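Local coordinates for amidohydrolase family protein (Acinetobacter baumannii, PDB 4I6K) that probably hydrolyses the lactone ring of 2-pyrone-4,6-dicarboxylic acid or a related carboxylated compound, at residues 140-143 with 144-148; 134-137 with 138-141; 100-103 with 104-108; 156-159 with 160-163. All coordinates share one frame; numbering follows the deposited sequence.

Interaction 1: residues 140-143 with 144-148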
loop_
_atom_site.group_PDB
_atom_site.type_symbol
_atom_site.label_atom_id
_atom_site.label_comp_id
_atom_site.label_asym_id
_atom_site.label_seq_id
_atom_site.Cartn_x
_atom_site.Cartn_y
_atom_site.Cartn_z
ATOM N N GLN A 140 5.223 14.769 -15.122
ATOM C CA GLN A 140 6.391 14.086 -15.657
ATOM C C GLN A 140 7.642 14.480 -14.877
ATOM O O GLN A 140 8.517 13.647 -14.614
ATOM C CB GLN A 140 6.580 14.409 -17.142
ATOM C CG GLN A 140 5.412 14.013 -18.033
ATOM C CD GLN A 140 5.758 14.060 -19.517
ATOM O OE1 GLN A 140 6.349 15.028 -20.007
ATOM N NE2 GLN A 140 5.396 13.007 -20.236
ATOM N N LYS A 141 7.729 15.754 -14.505
ATOM C CA LYS A 141 8.911 16.211 -13.786
ATOM C C LYS A 141 9.004 15.609 -12.387
ATOM O O LYS A 141 10.051 15.095 -11.981
ATOM C CB LYS A 141 8.973 17.732 -13.711
ATOM C CG LYS A 141 10.379 18.200 -13.391
ATOM C CD LYS A 141 11.366 17.237 -14.061
ATOM C CE LYS A 141 12.519 16.861 -13.143
ATOM N NZ LYS A 141 12.940 15.442 -13.346
ATOM N N PHE A 142 7.910 15.706 -11.644
ATOM C CA PHE A 142 7.801 15.040 -10.355
ATOM C C PHE A 142 8.245 13.595 -10.505
ATOM O O PHE A 142 9.117 13.117 -9.782
ATOM C CB PHE A 142 6.349 15.070 -9.885
ATOM C CG PHE A 142 6.126 14.377 -8.577
ATOM C CD1 PHE A 142 5.306 13.276 -8.497
ATOM C CD2 PHE A 142 6.749 14.828 -7.433
ATOM C CE1 PHE A 142 5.101 12.648 -7.298
ATOM C CE2 PHE A 142 6.550 14.201 -6.242
ATOM C CZ PHE A 142 5.728 13.111 -6.169
ATOM N N LEU A 143 7.641 12.908 -11.470
ATOM C CA LEU A 143 7.850 11.478 -11.641
ATOM C C LEU A 143 9.268 11.128 -12.012
ATOM O O LEU A 143 9.792 10.140 -11.531
ATOM C CB LEU A 143 6.886 10.913 -12.671
ATOM C CG LEU A 143 5.452 10.871 -12.167
ATOM C CD1 LEU A 143 4.520 10.545 -13.304
ATOM C CD2 LEU A 143 5.306 9.859 -11.019
ATOM N N ARG A 144 9.893 11.926 -12.876
ATOM C CA ARG A 144 11.304 11.704 -13.185
ATOM C C ARG A 144 12.151 11.840 -11.924
ATOM O O ARG A 144 13.139 11.131 -11.734
ATOM C CB ARG A 144 11.773 12.668 -14.269
ATOM C CG ARG A 144 11.244 12.311 -15.646
ATOM C CD ARG A 144 11.592 10.881 -15.985
ATOM N NE ARG A 144 10.798 10.350 -17.096
ATOM C CZ ARG A 144 10.956 9.129 -17.602
ATOM N NH1 ARG A 144 10.190 8.706 -18.612
ATOM N NH2 ARG A 144 11.891 8.328 -17.094
ATOM N N ASN A 145 11.741 12.746 -11.041
ATOM C CA ASN A 145 12.430 12.904 -9.766
ATOM C C ASN A 145 12.330 11.677 -8.861
ATOM O O ASN A 145 13.341 11.211 -8.333
ATOM C CB ASN A 145 11.917 14.137 -9.039
ATOM C CG ASN A 145 12.480 15.412 -9.608
ATOM O OD1 ASN A 145 13.645 15.468 -10.010
ATOM N ND2 ASN A 145 11.661 16.451 -9.638
ATOM N N VAL A 146 11.107 11.171 -8.685
ATOM C CA VAL A 146 10.868 9.930 -7.952
ATOM C C VAL A 146 11.704 8.782 -8.537
ATOM O O VAL A 146 12.315 8.000 -7.811
ATOM C CB VAL A 146 9.350 9.520 -7.966
ATOM C CG1 VAL A 146 9.109 8.223 -7.163
ATOM C CG2 VAL A 146 8.484 10.619 -7.405
ATOM N N GLU A 147 11.686 8.658 -9.858
ATOM C CA GLU A 147 12.508 7.651 -10.528
ATOM C C GLU A 147 13.990 7.771 -10.118
ATOM O O GLU A 147 14.628 6.784 -9.751
ATOM C CB GLU A 147 12.363 7.830 -12.025
ATOM C CG GLU A 147 13.008 6.773 -12.878
ATOM C CD GLU A 147 12.802 7.078 -14.346
ATOM O OE1 GLU A 147 12.830 8.271 -14.714
ATOM O OE2 GLU A 147 12.597 6.138 -15.131
ATOM N N SER A 148 14.515 8.993 -10.168
ATOM C CA SER A 148 15.897 9.273 -9.792
ATOM C C SER A 148 16.205 8.859 -8.373
ATOM O O SER A 148 17.332 8.486 -8.067
ATOM C CB SER A 148 16.171 10.765 -9.928
ATOM O OG SER A 148 15.559 11.242 -11.113
#
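Val146 and Phe142, one helical turn apart, meet methyl over ring. CG2 of Val146 stands 4.0 Å from the centroid of the Phe142 ring and 17° off its normal, shifted toward the rim so that it lies nearest CE1 and CZ: a CH-pi contact made by a single methyl branch. The ring is carried to that place by a first torsion with CG anti to the backbone N (chi1 179°). On another flank of the helix Lys141 and Asn145 repeat the same spacing in polar form. The lysine chain bends at each of its last three torsions and crosses the asparagine at about a right angle, yet NZ reaches OD1 of Asn145 only at 3.4 Å, a weak hydrogen bond, while it lies 3.1 Å from CB of Arg144. Farther along, NH2 of Arg144 meets OE1 of Glu147 at 2.6 Å in a salt bridge that uses the syn lone pair of the carboxylate, 22° out of the guanidinium plane. All of this rides on helix 137-148, the connection between parallel strands 119-125 and 152-156 in a beta-alpha-beta unit of the amidohydrolase barrel. Its i to i+4 backbone bonds set the spacing, among them Glu147 N to Leu143 O at 2.9 Å. At the last turn Arg144 O takes two donors from opposite faces of its plane, N and OG of Ser148. Beyond the helix, Leu111 of helix 108-115 packs on Phe142, Trp151 lies against Val146, and the other carboxylate oxygen of Glu147, OE2, accepts a hydrogen bond from the backbone N of Ser173.

Interaction 2: residues 134-137 with 138-141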
loop_
_atom_site.group_PDB
_atom_site.type_symbol
_atom_site.label_atom_id
_atom_site.label_comp_id
_atom_site.label_asym_id
_atom_site.label_seq_id
_atom_site.Cartn_x
_atom_site.Cartn_y
_atom_site.Cartn_z
ATOM N N LEU A 134 -1.390 12.377 -15.733
ATOM C CA LEU A 134 0.012 12.150 -15.409
ATOM C C LEU A 134 0.977 12.548 -16.531
ATOM O O LEU A 134 2.196 12.625 -16.316
ATOM C CB LEU A 134 0.214 10.692 -15.020
ATOM C CG LEU A 134 -0.441 10.310 -13.699
ATOM C CD1 LEU A 134 -0.078 8.883 -13.323
ATOM C CD2 LEU A 134 -0.028 11.278 -12.613
ATOM N N ASN A 135 0.429 12.797 -17.718
ATOM C CA ASN A 135 1.240 13.118 -18.889
ATOM C C ASN A 135 1.748 14.557 -18.849
ATOM O O ASN A 135 2.812 14.860 -19.384
ATOM C CB ASN A 135 0.423 12.907 -20.151
ATOM C CG ASN A 135 -0.853 13.715 -20.137
ATOM O OD1 ASN A 135 -1.611 13.682 -19.161
ATOM N ND2 ASN A 135 -1.088 14.471 -21.203
ATOM N N THR A 136 0.993 15.442 -18.211
ATOM C CA THR A 136 1.360 16.855 -18.159
ATOM C C THR A 136 2.809 17.045 -17.709
ATOM O O THR A 136 3.336 16.238 -16.944
ATOM C CB THR A 136 0.419 17.637 -17.228
ATOM O OG1 THR A 136 0.843 17.477 -15.869
ATOM C CG2 THR A 136 -0.994 17.117 -17.371
ATOM N N PRO A 137 3.461 18.119 -18.187
ATOM C CA PRO A 137 4.884 18.327 -17.905
ATOM C C PRO A 137 5.232 18.328 -16.412
ATOM O O PRO A 137 6.232 17.733 -16.014
ATOM C CB PRO A 137 5.162 19.696 -18.532
ATOM C CG PRO A 137 4.199 19.781 -19.645
ATOM C CD PRO A 137 2.942 19.112 -19.141
ATOM N N ASP A 138 4.415 18.985 -15.598
ATOM C CA ASP A 138 4.641 19.046 -14.152
ATOM C C ASP A 138 4.609 17.662 -13.499
ATOM O O ASP A 138 5.385 17.380 -12.593
ATOM C CB ASP A 138 3.591 19.944 -13.512
ATOM C CG ASP A 138 2.203 19.691 -14.075
ATOM O OD1 ASP A 138 2.119 19.286 -15.253
ATOM O OD2 ASP A 138 1.202 19.890 -13.352
ATOM N N TRP A 139 3.699 16.805 -13.950
ATOM C CA TRP A 139 3.625 15.438 -13.444
ATOM C C TRP A 139 4.833 14.627 -13.856
ATOM O O TRP A 139 5.393 13.894 -13.044
ATOM C CB TRP A 139 2.343 14.737 -13.894
ATOM C CG TRP A 139 1.274 14.909 -12.875
ATOM C CD1 TRP A 139 0.204 15.752 -12.939
ATOM C CD2 TRP A 139 1.197 14.256 -11.607
ATOM N NE1 TRP A 139 -0.549 15.649 -11.795
ATOM C CE2 TRP A 139 0.042 14.743 -10.956
ATOM C CE3 TRP A 139 1.991 13.305 -10.956
ATOM C CZ2 TRP A 139 -0.344 14.308 -9.691
ATOM C CZ3 TRP A 139 1.611 12.872 -9.700
ATOM C CH2 TRP A 139 0.448 13.370 -9.080
ATOM N N GLN A 140 5.223 14.769 -15.122
ATOM C CA GLN A 140 6.391 14.086 -15.657
ATOM C C GLN A 140 7.642 14.480 -14.877
ATOM O O GLN A 140 8.517 13.647 -14.614
ATOM C CB GLN A 140 6.580 14.409 -17.142
ATOM C CG GLN A 140 5.412 14.013 -18.033
ATOM C CD GLN A 140 5.758 14.060 -19.517
ATOM O OE1 GLN A 140 6.349 15.028 -20.007
ATOM N NE2 GLN A 140 5.396 13.007 -20.236
ATOM N N LYS A 141 7.729 15.754 -14.505
ATOM C CA LYS A 141 8.911 16.211 -13.786
ATOM C C LYS A 141 9.004 15.609 -12.387
ATOM O O LYS A 141 10.051 15.095 -11.981
ATOM C CB LYS A 141 8.973 17.732 -13.711
ATOM C CG LYS A 141 10.379 18.200 -13.391
ATOM C CD LYS A 141 11.366 17.237 -14.061
ATOM C CE LYS A 141 12.519 16.861 -13.143
ATOM N NZ LYS A 141 12.940 15.442 -13.346
#
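Leu134 lays its CD2 methyl over the indole of Trp139 where the loop after strand 119-125 turns into helix 137-148, with Thr136 at the N-cap position. This is a CH-pi contact: CD2 lies 3.5 Å from the centroid of the six-membered ring and 22° off its normal, displaced toward the rim. The leucine reaches forward from the loop with CG anti to its carbonyl carbon (chi1 -68°), and a chi1 of -92° in Trp139, away from the staggered positions, sets the indole face against that methyl. Other partners continue both sides of the pair, for Leu134 also packs on Leu165 and Leu169 of helix 159-169, while Trp139 stacks with the His104 ring. The neighbouring Asp138 has its OD2 hydrogen-bonded to NE2 of the same histidine. The first turn is closed through the backbone: Gln140 N gives Thr136 O a nearly straight bond of 3.0 Å, and Lys141 N a more bent one of 2.9 Å to Pro137 O. The Gln140 side chain runs back beside the loop and brings CG to 3.1 Å from the backbone O of Asn135.

Interaction 3: residues 100-103 with 104-108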
loop_
_atom_site.group_PDB
_atom_site.type_symbol
_atom_site.label_atom_id
_atom_site.label_comp_id
_atom_site.label_asym_id
_atom_site.label_seq_id
_atom_site.Cartn_x
_atom_site.Cartn_y
_atom_site.Cartn_z
ATOM N N ALA A 100 5.160 8.455 1.763
ATOM C CA ALA A 100 4.612 9.778 2.026
ATOM C C ALA A 100 3.568 10.148 0.992
ATOM O O ALA A 100 3.389 9.447 -0.016
ATOM C CB ALA A 100 5.737 10.843 2.043
ATOM N N VAL A 101 2.875 11.249 1.264
ATOM C CA VAL A 101 1.993 11.879 0.296
ATOM C C VAL A 101 2.449 13.325 0.194
ATOM O O VAL A 101 2.647 13.993 1.213
ATOM C CB VAL A 101 0.527 11.786 0.738
ATOM C CG1 VAL A 101 -0.405 12.531 -0.233
ATOM C CG2 VAL A 101 0.126 10.308 0.853
ATOM N N VAL A 102 2.656 13.787 -1.037
ATOM C CA VAL A 102 3.211 15.110 -1.292
ATOM C C VAL A 102 2.559 15.714 -2.511
ATOM O O VAL A 102 2.067 14.996 -3.361
ATOM C CB VAL A 102 4.717 15.027 -1.584
ATOM C CG1 VAL A 102 5.469 14.459 -0.392
ATOM C CG2 VAL A 102 4.946 14.170 -2.810
ATOM N N GLN A 103 2.541 17.042 -2.583
ATOM C CA GLN A 103 2.144 17.764 -3.794
ATOM C C GLN A 103 3.071 17.355 -4.930
ATOM O O GLN A 103 4.275 17.253 -4.717
ATOM C CB GLN A 103 2.302 19.268 -3.567
ATOM C CG GLN A 103 1.463 19.826 -2.436
ATOM C CD GLN A 103 -0.013 19.813 -2.772
ATOM O OE1 GLN A 103 -0.440 19.128 -3.701
ATOM N NE2 GLN A 103 -0.802 20.575 -2.021
ATOM N N HIS A 104 2.545 17.145 -6.136
ATOM C CA HIS A 104 3.427 16.796 -7.243
ATOM C C HIS A 104 4.360 17.955 -7.607
ATOM O O HIS A 104 5.267 17.797 -8.427
ATOM C CB HIS A 104 2.660 16.294 -8.465
ATOM C CG HIS A 104 1.844 17.344 -9.152
ATOM N ND1 HIS A 104 0.503 17.536 -8.888
ATOM C CD2 HIS A 104 2.170 18.243 -10.109
ATOM C CE1 HIS A 104 0.045 18.520 -9.643
ATOM N NE2 HIS A 104 1.037 18.966 -10.391
ATOM N N THR A 105 4.162 19.107 -6.970
ATOM C CA THR A 105 5.031 20.265 -7.214
ATOM C C THR A 105 6.121 20.422 -6.150
ATOM O O THR A 105 6.926 21.356 -6.202
ATOM C CB THR A 105 4.237 21.567 -7.293
ATOM O OG1 THR A 105 3.465 21.728 -6.090
ATOM C CG2 THR A 105 3.319 21.548 -8.509
ATOM N N THR A 106 6.149 19.511 -5.186
ATOM C CA THR A 106 7.227 19.506 -4.221
ATOM C C THR A 106 8.539 19.535 -4.993
ATOM O O THR A 106 8.652 18.950 -6.064
ATOM C CB THR A 106 7.179 18.253 -3.328
ATOM O OG1 THR A 106 5.846 18.067 -2.850
ATOM C CG2 THR A 106 8.101 18.415 -2.135
ATOM N N THR A 107 9.539 20.207 -4.444
ATOM C CA THR A 107 10.818 20.313 -5.122
ATOM C C THR A 107 11.670 19.089 -4.868
ATOM O O THR A 107 11.543 18.433 -3.833
ATOM C CB THR A 107 11.581 21.548 -4.657
ATOM O OG1 THR A 107 11.720 21.503 -3.232
ATOM C CG2 THR A 107 10.817 22.805 -5.054
ATOM N N PHE A 108 12.544 18.785 -5.822
ATOM C CA PHE A 108 13.458 17.665 -5.679
ATOM C C PHE A 108 14.125 17.705 -4.307
ATOM O O PHE A 108 14.180 16.688 -3.596
ATOM C CB PHE A 108 14.523 17.682 -6.769
ATOM C CG PHE A 108 15.494 16.531 -6.683
ATOM C CD1 PHE A 108 15.115 15.252 -7.083
ATOM C CD2 PHE A 108 16.782 16.723 -6.203
ATOM C CE1 PHE A 108 16.002 14.182 -7.000
ATOM C CE2 PHE A 108 17.679 15.663 -6.121
ATOM C CZ PHE A 108 17.289 14.390 -6.522
HETATM O O HOH W 1 3.616 18.515 -0.461
HETATM O O HOH W 2 -0.618 17.332 -6.138
#
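Thr106 turns its hydroxyl back onto the carbonyl of Gln103, and OG1 gives it a hydrogen bond of 2.6 Å lying in the carbonyl plane, on a lone pair. The backbone N of the same threonine reaches that oxygen too, at 3.0 Å, but from 58° out of the plane, so one residue grips one acceptor from two directions. The N-H bond closes a type I beta turn from Gln103 to Thr106 in the loop that leads from strand 96-100 of the barrel to helix 108-115. With OG1 anti to its carbonyl carbon (chi1 -48°), the threonine keeps its hydroxyl on the turn side, where it also comes 3.5 Å from CB of Val102; the valine and threonine side chains cross at about a right angle. A water accepts from Gln103 N and donates to Thr106 OG1 at 3.3 Å, bridging the mouth of the turn. Gln103, bent at chi2, leads its amide away from Thr106, and the CB of His104 points away from residues 100-103. Between the polar ends of these two side chains sits a second water, which donates to Gln103 OE1 at 3.0 Å, accepts from His104 N and pairs with His104 ND1. The other ring nitrogen, NE2, bonds to Asp138. Partners at both nitrogens would help to fix the rotation of the ring, and the nearby carboxylate would probably favour a proton on NE2.

Interaction 4: residues 156-159 with 160-163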
loop_
_atom_site.group_PDB
_atom_site.type_symbol
_atom_site.label_atom_id
_atom_site.label_comp_id
_atom_site.label_asym_id
_atom_site.label_seq_id
_atom_site.Cartn_x
_atom_site.Cartn_y
_atom_site.Cartn_z
ATOM N N HIS A 156 -3.447 3.453 -4.553
ATOM C CA HIS A 156 -4.678 2.957 -4.001
ATOM C C HIS A 156 -5.780 3.578 -4.833
ATOM O O HIS A 156 -5.964 4.790 -4.814
ATOM C CB HIS A 156 -4.818 3.337 -2.539
ATOM C CG HIS A 156 -6.010 2.720 -1.883
ATOM N ND1 HIS A 156 -6.926 3.450 -1.153
ATOM C CD2 HIS A 156 -6.456 1.441 -1.880
ATOM C CE1 HIS A 156 -7.871 2.641 -0.710
ATOM N NE2 HIS A 156 -7.610 1.416 -1.135
ATOM N N ALA A 157 -6.491 2.743 -5.585
ATOM C CA ALA A 157 -7.412 3.242 -6.583
ATOM C C ALA A 157 -8.287 2.135 -7.145
ATOM O O ALA A 157 -7.909 0.964 -7.127
ATOM C CB ALA A 157 -6.642 3.922 -7.705
ATOM N N PRO A 158 -9.471 2.510 -7.653
ATOM C CA PRO A 158 -10.389 1.569 -8.272
ATOM C C PRO A 158 -9.876 1.127 -9.639
ATOM O O PRO A 158 -9.193 1.899 -10.330
ATOM C CB PRO A 158 -11.664 2.396 -8.441
ATOM C CG PRO A 158 -11.158 3.822 -8.580
ATOM C CD PRO A 158 -10.014 3.882 -7.617
ATOM N N PRO A 159 -10.222 -0.110 -10.039
ATOM C CA PRO A 159 -9.754 -0.656 -11.300
ATOM C C PRO A 159 -9.967 0.285 -12.496
ATOM O O PRO A 159 -9.115 0.349 -13.384
ATOM C CB PRO A 159 -10.545 -1.952 -11.421
ATOM C CG PRO A 159 -10.607 -2.428 -9.976
ATOM C CD PRO A 159 -10.888 -1.134 -9.205
ATOM N N LYS A 160 -11.068 1.027 -12.504
ATOM C CA LYS A 160 -11.325 1.967 -13.582
ATOM C C LYS A 160 -10.256 3.062 -13.635
ATOM O O LYS A 160 -10.033 3.669 -14.676
ATOM C CB LYS A 160 -12.727 2.572 -13.445
ATOM C CG LYS A 160 -12.921 3.494 -12.245
ATOM C CD LYS A 160 -14.372 3.957 -12.169
ATOM C CE LYS A 160 -14.745 4.578 -10.829
ATOM N NZ LYS A 160 -14.748 6.071 -10.860
ATOM N N TYR A 161 -9.594 3.294 -12.505
ATOM C CA TYR A 161 -8.550 4.299 -12.413
ATOM C C TYR A 161 -7.202 3.661 -12.728
ATOM O O TYR A 161 -6.360 4.255 -13.430
ATOM C CB TYR A 161 -8.526 4.908 -11.008
ATOM C CG TYR A 161 -9.446 6.103 -10.795
ATOM C CD1 TYR A 161 -9.308 6.902 -9.669
ATOM C CD2 TYR A 161 -10.451 6.430 -11.712
ATOM C CE1 TYR A 161 -10.129 7.998 -9.450
ATOM C CE2 TYR A 161 -11.293 7.540 -11.501
ATOM C CZ TYR A 161 -11.120 8.320 -10.355
ATOM O OH TYR A 161 -11.918 9.431 -10.090
ATOM N N LEU A 162 -7.003 2.449 -12.209
ATOM C CA LEU A 162 -5.750 1.723 -12.422
ATOM C C LEU A 162 -5.499 1.463 -13.902
ATOM O O LEU A 162 -4.364 1.570 -14.366
ATOM C CB LEU A 162 -5.741 0.397 -11.657
ATOM C CG LEU A 162 -5.846 0.479 -10.140
ATOM C CD1 LEU A 162 -6.151 -0.893 -9.536
ATOM C CD2 LEU A 162 -4.561 1.042 -9.583
ATOM N N VAL A 163 -6.553 1.109 -14.637
ATOM C CA VAL A 163 -6.435 0.837 -16.072
ATOM C C VAL A 163 -5.895 2.066 -16.822
ATOM O O VAL A 163 -5.293 1.958 -17.901
ATOM C CB VAL A 163 -7.786 0.430 -16.669
ATOM C CG1 VAL A 163 -7.705 0.418 -18.186
ATOM C CG2 VAL A 163 -8.233 -0.929 -16.125
#
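Tyr161 and Pro158 pack ring on ring at the start of helix 159-169, which follows strand 152-156 in the parallel barrel of the amidohydrolase fold; Pro158 takes the N-cap position. The root of the tyrosine, from CB to its CD atoms, is in contact with Ala157 and Pro158. CB lies 3.2 Å from the backbone O of Pro158 and 3.9 Å from CB of Ala157, whose methyl sits near the ring plane at the edge. CG comes next, 3.6 Å under CG of Pro158, and CD1 runs on beneath the proline's CD. The proline methylene thus stands over one face of the ring, its CG 4.0 Å from the centroid and 29° off the normal, a CH-pi contact displaced toward the root of the side chain. The first torsion, with CG anti to the carbonyl carbon (chi1 -88°), places the ring beside Pro158. At the tip, OH passes beyond both residues and is hydrogen-bonded to the backbone O of Leu129, while Leu126 and Leu131 also touch the side chain. Proline has no N-H to give, but its carbonyl serves the first turn twice: Tyr161 N reaches Pro158 O at 2.6 Å from well above the carbonyl plane, and Leu162 N at 2.9 Å from closer to it. Pro159 O then receives Val163 N. Leu162 directs its two methyls at Ala157, CD2 toward the alanine CB and CD1 to 3.5 Å from Ala157 O.

How the interactions relate
Interactions 1 and 2 share helix 137-148, the first along its body and the second at its N-terminal end, while interaction 3 lies in the loop before helix 108-115 and touches both: Phe142 of interaction 1 packs on Val102, and interaction 2 is met through the histidine. Interaction 4, whose nearest atoms are about 8 Å from interaction 2, begins a separate helix and is the one nearest the centre of the chain. Interactions 1 and 4 are partly buried, 2 and 3 surface contacts. Interactions 1, 2 and 4 all combine a CH-pi contact with helical backbone bonds, and interaction 1 adds a salt bridge; interaction 3 differs in relying on a turn, a hydroxyl and waters.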